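Local coordinates for uncharacterized protein VP1736 (Vibrio parahaemolyticus, PDB 3LXQ), which is uncharacterized but carries a sulfatase-family domain of the alkaline phosphatase superfamily, with an alpha/beta fold built on a mixed central sheet, at residues R132-V140 with S147-L155. Numbering follows the deposited sequence.
Sequences RSVRGIEAV and SPSRAVVKL
Ala151 sets its methyl against the first turns of helix 133-141, with CB 3.6 Å from Val134 O and the side chains of Val134, Arg135 and Glu138 grouped around it. Beside it, Val134 CG1 meets Val153 CG1 at 3.7 Å, the two valines crossing at a slant, while Val153 CG2 rests over the backbone oxygen of Val134 and lies more loosely beside Ile137 CG2. Helix 189-195 packs on this tight side, its Phe192 touching Val152 and Val153.

A polar network holds the first half of the loop. Arg135 leaves the helix with CG anti to the backbone N (chi1 -178°), then bends at chi2 and chi3 to bring its guanidinium among the peptides of 147-151. Arg135 NH2 donates to Ser149 O at 3.0 Å, approaching from above that carbonyl's plane, and NH1 adds weak bonds to the carbonyls of Ser147 and Ser149. Ser147 N and Ala151 N lie over opposite faces of the guanidinium merely as neighbours, not bonded to Arg135 NH2. Its rotation is further fixed by an in-plane salt bridge from Arg135 NE to the syn lone pair of Glu138 OE1 at 2.7 Å. The other carboxylate oxygen, Glu138 OE2, accepts a nearly straight bond from Val152 N (3.1 Å, 164°), which arrives from above the carboxylate plane, so Glu138 joins the arginine to the start of the type I turn 151-154.

Both segments belong to the sulfatase-like alpha/beta domain, where the loop folds back on the helix it follows; Ser133 OG, in the helix's first turn, is hydrogen-bonded to Glu94, Asp305 and His306.

Toward solvent the fit slackens: Lys154 CE brushes Val134 CG1 at 4.2 Å and its ammonium pairs with Asp187, whereas Arg150 turns from the helix and donates through NH2 to Lys154 O.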
ATOM      1  N   ARG A 132       3.010  -9.022  -4.930  1.00 26.50           N
ATOM      2  CA  ARG A 132       3.900  -9.566  -3.906  1.00 27.39           C
ATOM      3  C   ARG A 132       3.983  -8.649  -2.702  1.00 26.31           C
ATOM      4  O   ARG A 132       3.807  -7.444  -2.817  1.00 24.49           O
ATOM      5  CB  ARG A 132       5.296  -9.840  -4.478  1.00 28.45           C
ATOM      6  CG  ARG A 132       5.325 -10.934  -5.581  1.00 30.53           C
ATOM      7  CD  ARG A 132       6.630 -10.867  -6.340  1.00 35.37           C
ATOM      8  NE  ARG A 132       6.843 -12.024  -7.210  1.00 39.41           N
ATOM      9  CZ  ARG A 132       6.526 -12.072  -8.503  1.00 41.65           C
ATOM     10  NH1 ARG A 132       5.956 -11.030  -9.113  1.00 40.94           N
ATOM     11  NH2 ARG A 132       6.777 -13.173  -9.193  1.00 44.11           N
ATOM     12  N   SER A 133       4.221  -9.256  -1.545  1.00 27.14           N
ATOM     13  CA  SER A 133       4.289  -8.527  -0.296  1.00 27.59           C
ATOM     14  C   SER A 133       5.278  -7.368  -0.326  1.00 27.37           C
ATOM     15  O   SER A 133       4.923  -6.260   0.102  1.00 28.42           O
ATOM     16  CB  SER A 133       4.584  -9.490   0.857  1.00 29.01           C
ATOM     17  OG  SER A 133       3.502 -10.403   1.020  1.00 29.53           O
ATOM     18  N   VAL A 134       6.498  -7.590  -0.832  1.00 28.09           N
ATOM     19  CA  VAL A 134       7.481  -6.505  -0.860  1.00 28.28           C
ATOM     20  C   VAL A 134       7.026  -5.323  -1.720  1.00 26.84           C
ATOM     21  O   VAL A 134       7.393  -4.195  -1.422  1.00 25.88           O
ATOM     22  CB  VAL A 134       8.942  -6.921  -1.251  1.00 29.88           C
ATOM     23  CG1 VAL A 134       9.616  -7.683  -0.113  1.00 32.93           C
ATOM     24  CG2 VAL A 134       8.998  -7.693  -2.550  1.00 30.37           C
ATOM     25  N   ARG A 135       6.219  -5.576  -2.756  1.00 25.60           N
ATOM     26  CA  ARG A 135       5.705  -4.467  -3.584  1.00 24.49           C
ATOM     27  C   ARG A 135       4.630  -3.669  -2.843  1.00 23.86           C
ATOM     28  O   ARG A 135       4.540  -2.438  -2.996  1.00 23.61           O
ATOM     29  CB  ARG A 135       5.239  -4.943  -4.969  1.00 24.63           C
ATOM     30  CG  ARG A 135       4.735  -3.807  -5.874  1.00 24.27           C
ATOM     31  CD  ARG A 135       5.147  -4.016  -7.318  1.00 23.78           C
ATOM     32  NE  ARG A 135       6.529  -3.590  -7.618  1.00 23.14           N
ATOM     33  CZ  ARG A 135       7.241  -4.107  -8.619  1.00 23.78           C
ATOM     34  NH1 ARG A 135       6.713  -5.076  -9.356  1.00 23.31           N
ATOM     35  NH2 ARG A 135       8.466  -3.681  -8.897  1.00 22.65           N
ATOM     36  N   GLY A 136       3.842  -4.347  -2.014  1.00 24.25           N
ATOM     37  CA  GLY A 136       2.908  -3.627  -1.125  1.00 23.81           C
ATOM     38  C   GLY A 136       3.608  -2.796  -0.068  1.00 24.77           C
ATOM     39  O   GLY A 136       3.146  -1.696   0.288  1.00 24.98           O
ATOM     40  N   ILE A 137       4.722  -3.309   0.448  1.00 25.14           N
ATOM     41  CA  ILE A 137       5.584  -2.527   1.366  1.00 25.54           C
ATOM     42  C   ILE A 137       6.208  -1.350   0.611  1.00 25.24           C
ATOM     43  O   ILE A 137       6.232  -0.221   1.115  1.00 26.55           O
ATOM     44  CB  ILE A 137       6.676  -3.424   2.011  1.00 26.66           C
ATOM     45  CG1 ILE A 137       6.015  -4.538   2.836  1.00 26.20           C
ATOM     46  CG2 ILE A 137       7.650  -2.583   2.868  1.00 28.60           C
ATOM     47  CD1 ILE A 137       6.934  -5.703   3.193  1.00 31.00           C
ATOM     48  N   GLU A 138       6.725  -1.613  -0.587  1.00 24.91           N
ATOM     49  CA  GLU A 138       7.225  -0.554  -1.484  1.00 25.33           C
ATOM     50  C   GLU A 138       6.220   0.590  -1.627  1.00 24.91           C
ATOM     51  O   GLU A 138       6.555   1.762  -1.403  1.00 25.38           O
ATOM     52  CB  GLU A 138       7.517  -1.164  -2.849  1.00 25.42           C
ATOM     53  CG  GLU A 138       7.735  -0.202  -4.007  1.00 25.47           C
ATOM     54  CD  GLU A 138       8.091  -0.967  -5.279  1.00 25.56           C
ATOM     55  OE1 GLU A 138       7.189  -1.638  -5.822  1.00 28.50           O
ATOM     56  OE2 GLU A 138       9.271  -0.929  -5.715  1.00 26.02           O
ATOM     57  N   ALA A 139       4.983   0.232  -1.969  1.00 23.78           N
ATOM     58  CA  ALA A 139       3.940   1.211  -2.240  1.00 23.79           C
ATOM     59  C   ALA A 139       3.585   2.071  -1.050  1.00 24.29           C
ATOM     60  O   ALA A 139       3.348   3.256  -1.221  1.00 25.62           O
ATOM     61  CB  ALA A 139       2.687   0.535  -2.762  1.00 22.35           C
ATOM     62  N   VAL A 140       3.506   1.491   0.148  1.00 24.77           N
ATOM     63  CA  VAL A 140       3.038   2.289   1.299  1.00 26.12           C
ATOM     64  C   VAL A 140       4.163   2.935   2.081  1.00 27.54           C
ATOM     65  O   VAL A 140       3.920   3.832   2.895  1.00 29.66           O
ATOM     66  CB  VAL A 140       2.112   1.481   2.253  1.00 26.68           C
ATOM     67  CG1 VAL A 140       0.916   0.943   1.479  1.00 26.15           C
ATOM     68  CG2 VAL A 140       2.881   0.333   2.954  1.00 25.94           C
ATOM     69  N   SER A 147       7.733  -1.917 -11.503  1.00 29.18           N
ATOM     70  CA  SER A 147       8.512  -2.226 -12.697  1.00 30.56           C
ATOM     71  C   SER A 147       8.342  -3.707 -12.962  1.00 31.40           C
ATOM     72  O   SER A 147       7.701  -4.393 -12.159  1.00 30.59           O
ATOM     73  CB  SER A 147      10.000  -1.851 -12.506  1.00 31.88           C
ATOM     74  OG  SER A 147      10.673  -2.727 -11.613  1.00 32.80           O
ATOM     75  N   PRO A 148       8.883  -4.211 -14.092  1.00 33.39           N
ATOM     76  CA  PRO A 148       8.937  -5.661 -14.334  1.00 34.69           C
ATOM     77  C   PRO A 148       9.927  -6.346 -13.409  1.00 35.20           C
ATOM     78  O   PRO A 148       9.977  -7.570 -13.372  1.00 36.49           O
ATOM     79  CB  PRO A 148       9.447  -5.760 -15.777  1.00 37.36           C
ATOM     80  CG  PRO A 148       9.150  -4.464 -16.370  1.00 36.95           C
ATOM     81  CD  PRO A 148       9.292  -3.459 -15.283  1.00 34.73           C
ATOM     82  N   SER A 149      10.723  -5.555 -12.691  1.00 34.68           N
ATOM     83  CA  SER A 149      11.687  -6.083 -11.742  1.00 35.50           C
ATOM     84  C   SER A 149      11.038  -6.258 -10.387  1.00 33.86           C
ATOM     85  O   SER A 149       9.850  -5.943 -10.196  1.00 32.41           O
ATOM     86  CB  SER A 149      12.888  -5.138 -11.600  1.00 36.50           C
ATOM     87  OG  SER A 149      13.673  -5.149 -12.770  1.00 38.55           O
ATOM     88  N   ARG A 150      11.832  -6.740  -9.436  1.00 34.62           N
ATOM     89  CA  ARG A 150      11.378  -6.891  -8.061  1.00 33.71           C
ATOM     90  C   ARG A 150      11.216  -5.511  -7.434  1.00 31.49           C
ATOM     91  O   ARG A 150      11.883  -4.557  -7.828  1.00 31.03           O
ATOM     92  CB  ARG A 150      12.368  -7.743  -7.265  1.00 35.91           C
ATOM     93  CG  ARG A 150      12.701  -9.082  -7.927  1.00 40.40           C
ATOM     94  CD  ARG A 150      13.701  -9.933  -7.134  1.00 47.16           C
ATOM     95  NE  ARG A 150      14.903  -9.208  -6.707  1.00 51.73           N
ATOM     96  CZ  ARG A 150      16.012  -9.046  -7.434  1.00 55.39           C
ATOM     97  NH1 ARG A 150      16.089  -9.538  -8.665  1.00 57.81           N
ATOM     98  NH2 ARG A 150      17.051  -8.376  -6.927  1.00 56.03           N
ATOM     99  N   ALA A 151      10.308  -5.400  -6.468  1.00 29.94           N
ATOM    100  CA  ALA A 151      10.236  -4.191  -5.634  1.00 28.44           C
ATOM    101  C   ALA A 151      11.611  -3.799  -5.062  1.00 29.67           C
ATOM    102  O   ALA A 151      12.473  -4.658  -4.838  1.00 30.72           O
ATOM    103  CB  ALA A 151       9.251  -4.410  -4.516  1.00 27.58           C
ATOM    104  N   VAL A 152      11.790  -2.503  -4.801  1.00 29.56           N
ATOM    105  CA  VAL A 152      13.054  -1.948  -4.313  1.00 30.79           C
ATOM    106  C   VAL A 152      13.454  -2.450  -2.924  1.00 32.03           C
ATOM    107  O   VAL A 152      14.580  -2.217  -2.484  1.00 33.57           O
ATOM    108  CB  VAL A 152      13.064  -0.383  -4.296  1.00 30.62           C
ATOM    109  CG1 VAL A 152      12.636   0.197  -5.635  1.00 27.91           C
ATOM    110  CG2 VAL A 152      12.235   0.163  -3.141  1.00 29.63           C
ATOM    111  N   VAL A 153      12.544  -3.138  -2.236  1.00 31.40           N
ATOM    112  CA  VAL A 153      12.894  -3.774  -0.952  1.00 32.47           C
ATOM    113  C   VAL A 153      14.015  -4.788  -1.180  1.00 34.89           C
ATOM    114  O   VAL A 153      14.842  -5.032  -0.288  1.00 36.68           O
ATOM    115  CB  VAL A 153      11.683  -4.475  -0.294  1.00 31.79           C
ATOM    116  CG1 VAL A 153      12.078  -5.117   1.046  1.00 33.33           C
ATOM    117  CG2 VAL A 153      10.518  -3.498  -0.120  1.00 29.19           C
ATOM    118  N   LYS A 154      14.049  -5.347  -2.390  1.00 34.92           N
ATOM    119  CA  LYS A 154      15.007  -6.393  -2.749  1.00 37.15           C
ATOM    120  C   LYS A 154      16.068  -5.953  -3.760  1.00 38.60           C
ATOM    121  O   LYS A 154      16.883  -6.767  -4.192  1.00 40.83           O
ATOM    122  CB  LYS A 154      14.271  -7.639  -3.272  1.00 36.86           C
ATOM    123  CG  LYS A 154      13.499  -8.375  -2.204  1.00 36.62           C
ATOM    124  CD  LYS A 154      12.805  -9.605  -2.742  1.00 37.58           C
ATOM    125  CE  LYS A 154      12.348 -10.479  -1.590  1.00 38.68           C
ATOM    126  NZ  LYS A 154      11.506 -11.614  -2.054  1.00 39.00           N
ATOM    127  N   LEU A 155      16.076  -4.679  -4.143  1.00 37.81           N
ATOM    128  CA  LEU A 155      17.064  -4.235  -5.124  1.00 40.01           C
ATOM    129  C   LEU A 155      18.268  -3.621  -4.418  1.00 42.24           C
ATOM    130  O   LEU A 155      18.119  -3.009  -3.368  1.00 41.43           O
ATOM    131  CB  LEU A 155      16.436  -3.295  -6.155  1.00 38.28           C
ATOM    132  CG  LEU A 155      15.333  -3.915  -7.020  1.00 36.63           C
ATOM    133  CD1 LEU A 155      14.767  -2.881  -7.968  1.00 35.25           C
ATOM    134  CD2 LEU A 155      15.830  -5.133  -7.812  1.00 39.00           C
TER